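PDB 4H0C: Phospholipase/Carboxylesterase from Dyadobacter fermentans, which probably hydrolyses carboxylic ester bonds, and possibly the thioester of palmitoylated proteins, as an alpha/beta-hydrolase. Local coordinates for residues A24-A35 with A51-W62; Y63-V71 with T132-L140. One frame throughout, in Å; residues are numbered along the deposited sequence.

Interaction 1 (A24-A35 with A51-W62)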
loop_
_atom_site.group_PDB
_atom_site.type_symbol
_atom_site.label_atom_id
_atom_site.label_comp_id
_atom_site.label_asym_id
_atom_site.label_seq_id
_atom_site.Cartn_x
_atom_site.Cartn_y
_atom_site.Cartn_z
ATOM N N ALA A 24 -11.110 -3.917 8.305
ATOM C CA ALA A 24 -11.218 -3.337 6.981
ATOM C C ALA A 24 -9.902 -3.433 6.293
ATOM O O ALA A 24 -8.862 -3.542 6.953
ATOM C CB ALA A 24 -11.637 -1.880 7.060
ATOM N N VAL A 25 -9.936 -3.393 4.971
ATOM C CA VAL A 25 -8.684 -3.387 4.205
ATOM C C VAL A 25 -8.787 -2.347 3.099
ATOM O O VAL A 25 -9.817 -2.274 2.403
ATOM C CB VAL A 25 -8.313 -4.777 3.621
ATOM C CG1 VAL A 25 -9.378 -5.293 2.638
ATOM C CG2 VAL A 25 -6.953 -4.694 2.919
ATOM N N VAL A 26 -7.756 -1.508 2.996
ATOM C CA VAL A 26 -7.622 -0.529 1.936
ATOM C C VAL A 26 -6.734 -1.164 0.867
ATOM O O VAL A 26 -5.586 -1.493 1.150
ATOM C CB VAL A 26 -6.966 0.772 2.468
ATOM C CG1 VAL A 26 -6.778 1.749 1.318
ATOM C CG2 VAL A 26 -7.792 1.361 3.597
HETATM N N MSE A 27 -7.276 -1.359 -0.347
HETATM C CA MSE A 27 -6.559 -2.041 -1.428
HETATM C C MSE A 27 -6.231 -1.034 -2.523
HETATM O O MSE A 27 -7.113 -0.330 -3.000
HETATM C CB MSE A 27 -7.386 -3.215 -1.975
HETATM C CG MSE A 27 -7.856 -4.150 -0.860
HETATM SE SE MSE A 27 -8.700 -5.711 -1.554
HETATM C CE MSE A 27 -7.143 -6.642 -2.250
ATOM N N LEU A 28 -4.965 -0.985 -2.926
ATOM C CA LEU A 28 -4.471 0.035 -3.847
ATOM C C LEU A 28 -3.917 -0.631 -5.099
ATOM O O LEU A 28 -2.938 -1.382 -5.037
ATOM C CB LEU A 28 -3.427 0.944 -3.156
ATOM C CG LEU A 28 -3.936 1.667 -1.879
ATOM C CD1 LEU A 28 -2.812 2.412 -1.178
ATOM C CD2 LEU A 28 -5.060 2.646 -2.198
ATOM N N HIS A 29 -4.570 -0.346 -6.223
ATOM C CA HIS A 29 -4.207 -0.895 -7.519
ATOM C C HIS A 29 -2.930 -0.306 -8.071
ATOM O O HIS A 29 -2.442 0.760 -7.622
ATOM C CB HIS A 29 -5.344 -0.721 -8.532
ATOM C CG HIS A 29 -5.607 0.725 -8.952
ATOM N ND1 HIS A 29 -4.807 1.409 -9.833
ATOM C CD2 HIS A 29 -6.662 1.580 -8.638
ATOM C CE1 HIS A 29 -5.330 2.649 -10.040
ATOM N NE2 HIS A 29 -6.453 2.757 -9.292
ATOM N N GLY A 30 -2.398 -0.990 -9.072
ATOM C CA GLY A 30 -1.174 -0.565 -9.727
ATOM C C GLY A 30 -1.369 0.378 -10.909
ATOM O O GLY A 30 -2.491 0.775 -11.230
ATOM N N ARG A 31 -0.263 0.727 -11.556
ATOM C CA ARG A 31 -0.280 1.670 -12.684
ATOM C C ARG A 31 -1.083 1.096 -13.852
ATOM O O ARG A 31 -0.826 -0.038 -14.298
ATOM C CB ARG A 31 1.140 2.011 -13.137
ATOM C CG ARG A 31 1.220 3.195 -14.096
ATOM C CD ARG A 31 2.648 3.389 -14.603
ATOM N NE ARG A 31 3.562 3.616 -13.470
ATOM C CZ ARG A 31 3.817 4.813 -12.932
ATOM N NH1 ARG A 31 3.270 5.917 -13.436
ATOM N NH2 ARG A 31 4.628 4.908 -11.892
ATOM N N GLY A 32 -2.028 1.885 -14.353
ATOM C CA GLY A 32 -2.913 1.431 -15.435
ATOM C C GLY A 32 -4.013 0.490 -14.970
ATOM O O GLY A 32 -4.755 -0.058 -15.793
ATOM N N GLY A 33 -4.130 0.303 -13.656
ATOM C CA GLY A 33 -5.042 -0.683 -13.092
ATOM C C GLY A 33 -6.329 -0.072 -12.601
ATOM O O GLY A 33 -6.556 1.142 -12.741
ATOM N N THR A 34 -7.191 -0.909 -12.032
ATOM C CA THR A 34 -8.485 -0.422 -11.556
ATOM C C THR A 34 -8.790 -0.956 -10.191
ATOM O O THR A 34 -8.261 -2.003 -9.784
ATOM C CB THR A 34 -9.661 -0.799 -12.508
ATOM O OG1 THR A 34 -9.844 -2.218 -12.506
ATOM C CG2 THR A 34 -9.405 -0.317 -13.943
ATOM N N ALA A 35 -9.666 -0.243 -9.481
ATOM C CA ALA A 35 -10.162 -0.722 -8.192
ATOM C C ALA A 35 -10.838 -2.092 -8.294
ATOM O O ALA A 35 -10.597 -2.980 -7.444
ATOM C CB ALA A 35 -11.114 0.289 -7.596
ATOM N N ALA A 51 -14.223 -5.407 5.590
ATOM C CA ALA A 51 -14.865 -4.452 4.693
ATOM C C ALA A 51 -13.748 -4.007 3.752
ATOM O O ALA A 51 -12.698 -3.573 4.209
ATOM C CB ALA A 51 -15.441 -3.275 5.471
ATOM N N ILE A 52 -13.971 -4.122 2.450
ATOM C CA ILE A 52 -12.927 -3.811 1.453
ATOM C C ILE A 52 -13.211 -2.457 0.823
ATOM O O ILE A 52 -14.316 -2.232 0.312
ATOM C CB ILE A 52 -12.857 -4.905 0.363
ATOM C CG1 ILE A 52 -12.473 -6.264 0.977
ATOM C CG2 ILE A 52 -11.967 -4.477 -0.807
ATOM C CD1 ILE A 52 -12.769 -7.439 0.059
ATOM N N TYR A 53 -12.237 -1.547 0.917
ATOM C CA TYR A 53 -12.282 -0.255 0.226
ATOM C C TYR A 53 -11.150 -0.186 -0.784
ATOM O O TYR A 53 -9.999 -0.401 -0.423
ATOM C CB TYR A 53 -12.042 0.880 1.227
ATOM C CG TYR A 53 -13.240 1.177 2.113
ATOM C CD1 TYR A 53 -13.899 2.410 2.033
ATOM C CD2 TYR A 53 -13.693 0.247 3.045
ATOM C CE1 TYR A 53 -14.999 2.693 2.839
ATOM C CE2 TYR A 53 -14.804 0.519 3.842
ATOM C CZ TYR A 53 -15.446 1.752 3.729
ATOM O OH TYR A 53 -16.539 2.059 4.501
ATOM N N ALA A 54 -11.456 0.163 -2.031
ATOM C CA ALA A 54 -10.429 0.302 -3.053
ATOM C C ALA A 54 -10.659 1.627 -3.791
ATOM O O ALA A 54 -11.603 1.734 -4.578
ATOM C CB ALA A 54 -10.478 -0.869 -4.019
ATOM N N PRO A 55 -9.823 2.648 -3.520
ATOM C CA PRO A 55 -10.012 3.902 -4.247
ATOM C C PRO A 55 -9.523 3.748 -5.675
ATOM O O PRO A 55 -8.569 2.999 -5.918
ATOM C CB PRO A 55 -9.136 4.911 -3.480
ATOM C CG PRO A 55 -8.106 4.088 -2.788
ATOM C CD PRO A 55 -8.795 2.765 -2.463
ATOM N N GLN A 56 -10.178 4.429 -6.616
ATOM C CA GLN A 56 -9.769 4.373 -8.014
ATOM C C GLN A 56 -8.944 5.603 -8.367
ATOM O O GLN A 56 -9.402 6.727 -8.157
ATOM C CB GLN A 56 -11.008 4.315 -8.933
ATOM C CG GLN A 56 -10.682 4.503 -10.408
ATOM C CD GLN A 56 -9.943 3.308 -11.000
ATOM O OE1 GLN A 56 -10.382 2.156 -10.849
ATOM N NE2 GLN A 56 -8.820 3.572 -11.687
ATOM N N ALA A 57 -7.768 5.390 -8.960
ATOM C CA ALA A 57 -6.917 6.501 -9.383
ATOM C C ALA A 57 -7.458 7.162 -10.643
ATOM O O ALA A 57 -7.893 6.493 -11.587
ATOM C CB ALA A 57 -5.480 6.049 -9.603
ATOM N N THR A 58 -7.437 8.494 -10.635
ATOM C CA THR A 58 -7.672 9.266 -11.836
ATOM C C THR A 58 -6.535 8.943 -12.795
ATOM O O THR A 58 -5.400 8.756 -12.362
ATOM C CB THR A 58 -7.744 10.764 -11.487
ATOM O OG1 THR A 58 -8.920 10.972 -10.695
ATOM C CG2 THR A 58 -7.830 11.644 -12.741
ATOM N N ASN A 59 -6.868 8.820 -14.079
ATOM C CA ASN A 59 -5.931 8.372 -15.128
ATOM C C ASN A 59 -5.415 6.944 -14.919
ATOM O O ASN A 59 -4.431 6.515 -15.562
ATOM C CB ASN A 59 -4.782 9.365 -15.285
ATOM C CG ASN A 59 -5.255 10.734 -15.758
ATOM O OD1 ASN A 59 -6.157 10.822 -16.587
ATOM N ND2 ASN A 59 -4.649 11.809 -15.234
ATOM N N ASN A 60 -6.105 6.202 -14.046
ATOM C CA ASN A 60 -5.701 4.848 -13.645
ATOM C C ASN A 60 -4.240 4.800 -13.182
ATOM O O ASN A 60 -3.573 3.767 -13.303
ATOM C CB ASN A 60 -5.892 3.839 -14.790
ATOM C CG ASN A 60 -7.343 3.541 -15.101
ATOM O OD1 ASN A 60 -8.256 4.011 -14.439
ATOM N ND2 ASN A 60 -7.552 2.739 -16.127
ATOM N N SER A 61 -3.747 5.917 -12.641
ATOM C CA SER A 61 -2.361 5.997 -12.215
ATOM C C SER A 61 -2.211 6.992 -11.079
ATOM O O SER A 61 -2.592 8.169 -11.218
ATOM C CB SER A 61 -1.462 6.387 -13.403
ATOM O OG SER A 61 -0.104 6.539 -12.987
ATOM N N TRP A 62 -1.655 6.518 -9.955
ATOM C CA TRP A 62 -1.454 7.374 -8.761
ATOM C C TRP A 62 -0.572 8.576 -8.982
ATOM O O TRP A 62 -0.826 9.644 -8.425
ATOM C CB TRP A 62 -1.002 6.544 -7.554
ATOM C CG TRP A 62 -2.018 5.478 -7.220
ATOM C CD1 TRP A 62 -1.876 4.088 -7.295
ATOM C CD2 TRP A 62 -3.380 5.702 -6.732
ATOM N NE1 TRP A 62 -3.035 3.462 -6.904
ATOM C CE2 TRP A 62 -3.990 4.379 -6.572
ATOM C CE3 TRP A 62 -4.135 6.834 -6.461
ATOM C CZ2 TRP A 62 -5.312 4.223 -6.123
ATOM C CZ3 TRP A 62 -5.446 6.675 -6.009
ATOM C CH2 TRP A 62 -6.023 5.392 -5.852
HETATM O O HOH W 1 -7.373 0.595 -5.565
HETATM O O HOH W 2 1.443 6.627 -15.315
#

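Interaction 2 (Y63-V71 with T132-L140)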
loop_
_atom_site.group_PDB
_atom_site.type_symbol
_atom_site.label_atom_id
_atom_site.label_comp_id
_atom_site.label_asym_id
_atom_site.label_seq_id
_atom_site.Cartn_x
_atom_site.Cartn_y
_atom_site.Cartn_z
ATOM N N TYR A 63 0.462 8.417 -9.796
ATOM C CA TYR A 63 1.391 9.522 -10.085
ATOM C C TYR A 63 2.081 9.165 -11.409
ATOM O O TYR A 63 2.217 7.969 -11.731
ATOM C CB TYR A 63 2.403 9.715 -8.906
ATOM C CG TYR A 63 2.983 8.418 -8.382
ATOM C CD1 TYR A 63 4.045 7.784 -9.053
ATOM C CD2 TYR A 63 2.446 7.782 -7.256
ATOM C CE1 TYR A 63 4.557 6.569 -8.602
ATOM C CE2 TYR A 63 2.975 6.602 -6.785
ATOM C CZ TYR A 63 4.005 5.984 -7.478
ATOM O OH TYR A 63 4.500 4.793 -7.044
ATOM N N PRO A 64 2.512 10.180 -12.186
ATOM C CA PRO A 64 2.855 9.948 -13.610
ATOM C C PRO A 64 4.148 9.201 -13.953
ATOM O O PRO A 64 4.230 8.595 -15.019
ATOM C CB PRO A 64 2.925 11.366 -14.189
ATOM C CG PRO A 64 3.234 12.235 -12.997
ATOM C CD PRO A 64 2.448 11.618 -11.866
ATOM N N TYR A 65 5.139 9.267 -13.068
ATOM C CA TYR A 65 6.484 8.780 -13.348
ATOM C C TYR A 65 6.905 7.689 -12.386
ATOM O O TYR A 65 6.147 7.355 -11.460
ATOM C CB TYR A 65 7.448 9.972 -13.291
ATOM C CG TYR A 65 7.052 11.070 -14.257
ATOM C CD1 TYR A 65 6.915 10.796 -15.631
ATOM C CD2 TYR A 65 6.812 12.367 -13.818
ATOM C CE1 TYR A 65 6.560 11.789 -16.532
ATOM C CE2 TYR A 65 6.465 13.366 -14.720
ATOM C CZ TYR A 65 6.333 13.067 -16.064
ATOM O OH TYR A 65 5.977 14.059 -16.942
ATOM N N SER A 66 8.107 7.132 -12.597
ATOM C CA SER A 66 8.684 6.179 -11.637
ATOM C C SER A 66 8.542 6.707 -10.218
ATOM O O SER A 66 8.707 7.914 -9.977
ATOM C CB SER A 66 10.168 5.969 -11.920
ATOM O OG SER A 66 10.785 5.250 -10.865
ATOM N N PHE A 67 8.272 5.801 -9.280
ATOM C CA PHE A 67 8.262 6.154 -7.861
ATOM C C PHE A 67 9.590 6.750 -7.403
ATOM O O PHE A 67 9.627 7.478 -6.413
ATOM C CB PHE A 67 7.820 4.966 -6.978
ATOM C CG PHE A 67 8.922 4.003 -6.593
ATOM C CD1 PHE A 67 9.256 3.820 -5.250
ATOM C CD2 PHE A 67 9.578 3.227 -7.557
ATOM C CE1 PHE A 67 10.247 2.915 -4.882
ATOM C CE2 PHE A 67 10.560 2.314 -7.194
ATOM C CZ PHE A 67 10.908 2.174 -5.856
HETATM N N MSE A 68 10.664 6.456 -8.140
HETATM C CA MSE A 68 11.968 7.029 -7.833
HETATM C C MSE A 68 12.405 8.246 -8.666
HETATM O O MSE A 68 13.563 8.662 -8.602
HETATM C CB MSE A 68 13.020 5.940 -7.809
HETATM C CG MSE A 68 12.850 5.155 -6.493
HETATM SE SE MSE A 68 14.160 3.850 -6.310
HETATM C CE MSE A 68 14.031 3.184 -8.104
ATOM N N ALA A 69 11.482 8.813 -9.436
ATOM C CA ALA A 69 11.715 10.130 -10.021
ATOM C C ALA A 69 11.868 11.183 -8.900
ATOM O O ALA A 69 11.312 11.014 -7.793
ATOM C CB ALA A 69 10.563 10.528 -10.938
ATOM N N PRO A 70 12.597 12.285 -9.177
ATOM C CA PRO A 70 12.547 13.430 -8.229
ATOM C C PRO A 70 11.120 13.710 -7.852
ATOM O O PRO A 70 10.270 13.905 -8.726
ATOM C CB PRO A 70 13.114 14.590 -9.036
ATOM C CG PRO A 70 14.049 13.914 -10.007
ATOM C CD PRO A 70 13.436 12.578 -10.359
ATOM N N VAL A 71 10.849 13.714 -6.556
ATOM C CA VAL A 71 9.469 13.638 -6.098
ATOM C C VAL A 71 8.610 14.801 -6.615
ATOM O O VAL A 71 7.404 14.623 -6.899
ATOM C CB VAL A 71 9.373 13.449 -4.579
ATOM C CG1 VAL A 71 9.834 14.708 -3.832
ATOM C CG2 VAL A 71 7.949 13.053 -4.206
ATOM N N THR A 132 5.813 -5.883 -4.016
ATOM C CA THR A 132 6.721 -5.213 -4.973
ATOM C C THR A 132 6.610 -3.690 -4.950
ATOM O O THR A 132 6.148 -3.045 -5.915
ATOM C CB THR A 132 6.570 -5.770 -6.390
ATOM O OG1 THR A 132 6.577 -7.206 -6.314
ATOM C CG2 THR A 132 7.758 -5.302 -7.315
ATOM N N GLY A 133 7.031 -3.109 -3.839
ATOM C CA GLY A 133 7.026 -1.666 -3.712
ATOM C C GLY A 133 8.070 -1.176 -2.726
ATOM O O GLY A 133 8.667 -1.958 -1.976
ATOM N N GLY A 134 8.272 0.133 -2.736
ATOM C CA GLY A 134 9.181 0.807 -1.818
ATOM C C GLY A 134 8.700 2.218 -1.516
ATOM O O GLY A 134 7.780 2.743 -2.162
ATOM N N LEU A 135 9.349 2.853 -0.546
ATOM C CA LEU A 135 9.055 4.248 -0.230
ATOM C C LEU A 135 9.433 5.151 -1.427
ATOM O O LEU A 135 10.290 4.798 -2.232
ATOM C CB LEU A 135 9.794 4.653 1.034
ATOM C CG LEU A 135 9.323 4.007 2.362
ATOM C CD1 LEU A 135 10.343 4.337 3.442
ATOM C CD2 LEU A 135 7.914 4.432 2.774
ATOM N N ILE A 136 8.797 6.310 -1.519
ATOM C CA ILE A 136 8.748 7.080 -2.764
ATOM C C ILE A 136 9.753 8.230 -2.776
ATOM O O ILE A 136 9.894 8.929 -1.782
ATOM C CB ILE A 136 7.291 7.599 -3.016
ATOM C CG1 ILE A 136 6.325 6.423 -3.304
ATOM C CG2 ILE A 136 7.234 8.627 -4.144
ATOM C CD1 ILE A 136 4.863 6.814 -3.410
ATOM N N GLY A 137 10.444 8.418 -3.910
ATOM C CA GLY A 137 11.269 9.610 -4.162
ATOM C C GLY A 137 12.655 9.243 -4.626
ATOM O O GLY A 137 13.188 8.231 -4.189
ATOM N N GLN A 138 13.265 10.069 -5.478
ATOM C CA GLN A 138 14.648 9.838 -5.867
ATOM C C GLN A 138 15.532 9.822 -4.616
ATOM O O GLN A 138 16.399 8.943 -4.472
ATOM C CB GLN A 138 15.119 10.902 -6.842
ATOM C CG GLN A 138 16.485 10.572 -7.430
ATOM C CD GLN A 138 16.863 11.506 -8.545
ATOM O OE1 GLN A 138 16.538 11.270 -9.696
ATOM N NE2 GLN A 138 17.525 12.588 -8.202
ATOM N N GLU A 139 15.320 10.804 -3.739
ATOM C CA GLU A 139 15.961 10.851 -2.421
ATOM C C GLU A 139 14.886 10.503 -1.400
ATOM O O GLU A 139 13.766 10.972 -1.527
ATOM C CB GLU A 139 16.497 12.263 -2.130
ATOM C CG GLU A 139 17.762 12.630 -2.895
ATOM C CD GLU A 139 17.504 13.011 -4.342
ATOM O OE1 GLU A 139 16.404 13.535 -4.637
ATOM O OE2 GLU A 139 18.405 12.791 -5.185
ATOM N N LEU A 140 15.193 9.668 -0.411
ATOM C CA LEU A 140 14.252 9.481 0.692
ATOM C C LEU A 140 14.230 10.754 1.515
ATOM O O LEU A 140 15.280 11.283 1.870
ATOM C CB LEU A 140 14.656 8.307 1.562
ATOM C CG LEU A 140 14.686 6.952 0.833
ATOM C CD1 LEU A 140 15.597 5.962 1.545
ATOM C CD2 LEU A 140 13.279 6.408 0.669
HETATM O O HOH W 3 12.954 12.913 -4.610
#

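Interaction 1 (A24-A35 with A51-W62)
Ala51 O takes the N-H of Val25 at 2.9 Å, the first of three backbone bonds that pair strands 24-28 and 51-55 in parallel within the alpha/beta-hydrolase sheet. Both strands belong to one beta-alpha-beta unit, and their N-to-C directions differ by 20°. Ile52 shares a sheet face with Val25: CG1 of each meets the other at 3.6 Å, the two side chains lying side by side, while Ile52 CG2 touches SE of selenomethionine Met27. Tyr53 gives its N-H to Val25 O and accepts that of Met27 on its own O. Past it, Ala54 CB packs against Ala35 CB, and Pro55 CG presses tightly on Leu28 CD2 (3.4 Å). A water bridges Pro55 O, Met27 O and His29 N where direct pairing stops. Gln56, with CG anti to the backbone N (chi1 170°) and a bend at chi2, brings OE1 to Ala35 N at 2.9 Å, the donor standing above the amide carbonyl plane; Thr34, just before Ala35, is the N-cap of helix 35-39. Ala57 N-H points at His29 NE2, close to the ring plane (3.0 Å), and His29 ND1 donates to Gly30 O, so both ring nitrogens are engaged. Asn60 O receives Gly32 N from the Gly30-Gly33 type II turn. The five-membered ring of Trp62 forms an offset stack with the His29 ring, planes at 27°, and its NE1 donates to His29 O at 2.9 Å.

Interaction 2 (Y63-V71 with T132-L140)
Phe67 and Gly137 anchor a loop-to-loop contact, partly buried, in which 63-71, leading from strand 50-55 towards helix 77-94, meets 132-140, which follows strand 127-131. Neither segment contains a regular strand, and the backbone evidence is two bonds: Gly137 N donates to Phe67 O at 2.8 Å, bent to 138° at the hydrogen, and Gln138 N makes a weak one to Ala69 O at 3.2 Å. The Phe67 CG sits between the backbone N and the carbonyl carbon (chi1 85°), a rotation that sets the ring beside Gly134 O and Leu135 O. Leu135 O lies at the ring's edge, 3.3 Å from Phe67 CE1, and CG of selenomethionine Met68 lies over the centre of one face. With an alanine here, a gap is likely to open beside Gly134 and Leu135, and Met68 CG would lose the ring face it lies over. Both loops lie beyond the C-terminal ends of sheet strands, where alpha/beta-hydrolases carry their active site; consistent with this, Tyr63 OH and Phe67 N hydrogen-bond a citrate, probably from the crystallisation liquor. A type I turn from Ser66 to Ala69 shapes the first loop, and Ser66 OG accepts from Met68 N in an ST turn. Two branches of Ile136 reach the first loop: CD1 meets Tyr63 CE2 obliquely at 3.9 Å, and CG2 lies 3.5 Å from Phe67 O. At the outer end Gln138, extended beyond CG, places OE1 3.4 Å from Pro70 CD, while its NE2 donates to Glu139 OE2.

Overall arrangement
From the N terminus, the chain runs through strand 23-28 and helix 35-39 to strand 50-55, and interaction 1 closes this short crossover, with 15 residues between its segments. Residue 63 follows directly on 62, so interaction 2 opens where interaction 1 ends; the two are in series, neither nested nor crossing. Interaction 2 then spans 60 residues, including helices 77-94 and 109-120 and strands 102-107 and 127-131, before its loop returns at 132-140. Although the centres are about 18 Å apart, Arg31 joins them: its NH2 probably hydrogen-bonds Tyr65 O at 2.9 Å. The sheet's neighbouring strands are thereby connected to loop 63-71, which also meets the citrate that Arg31 NE binds.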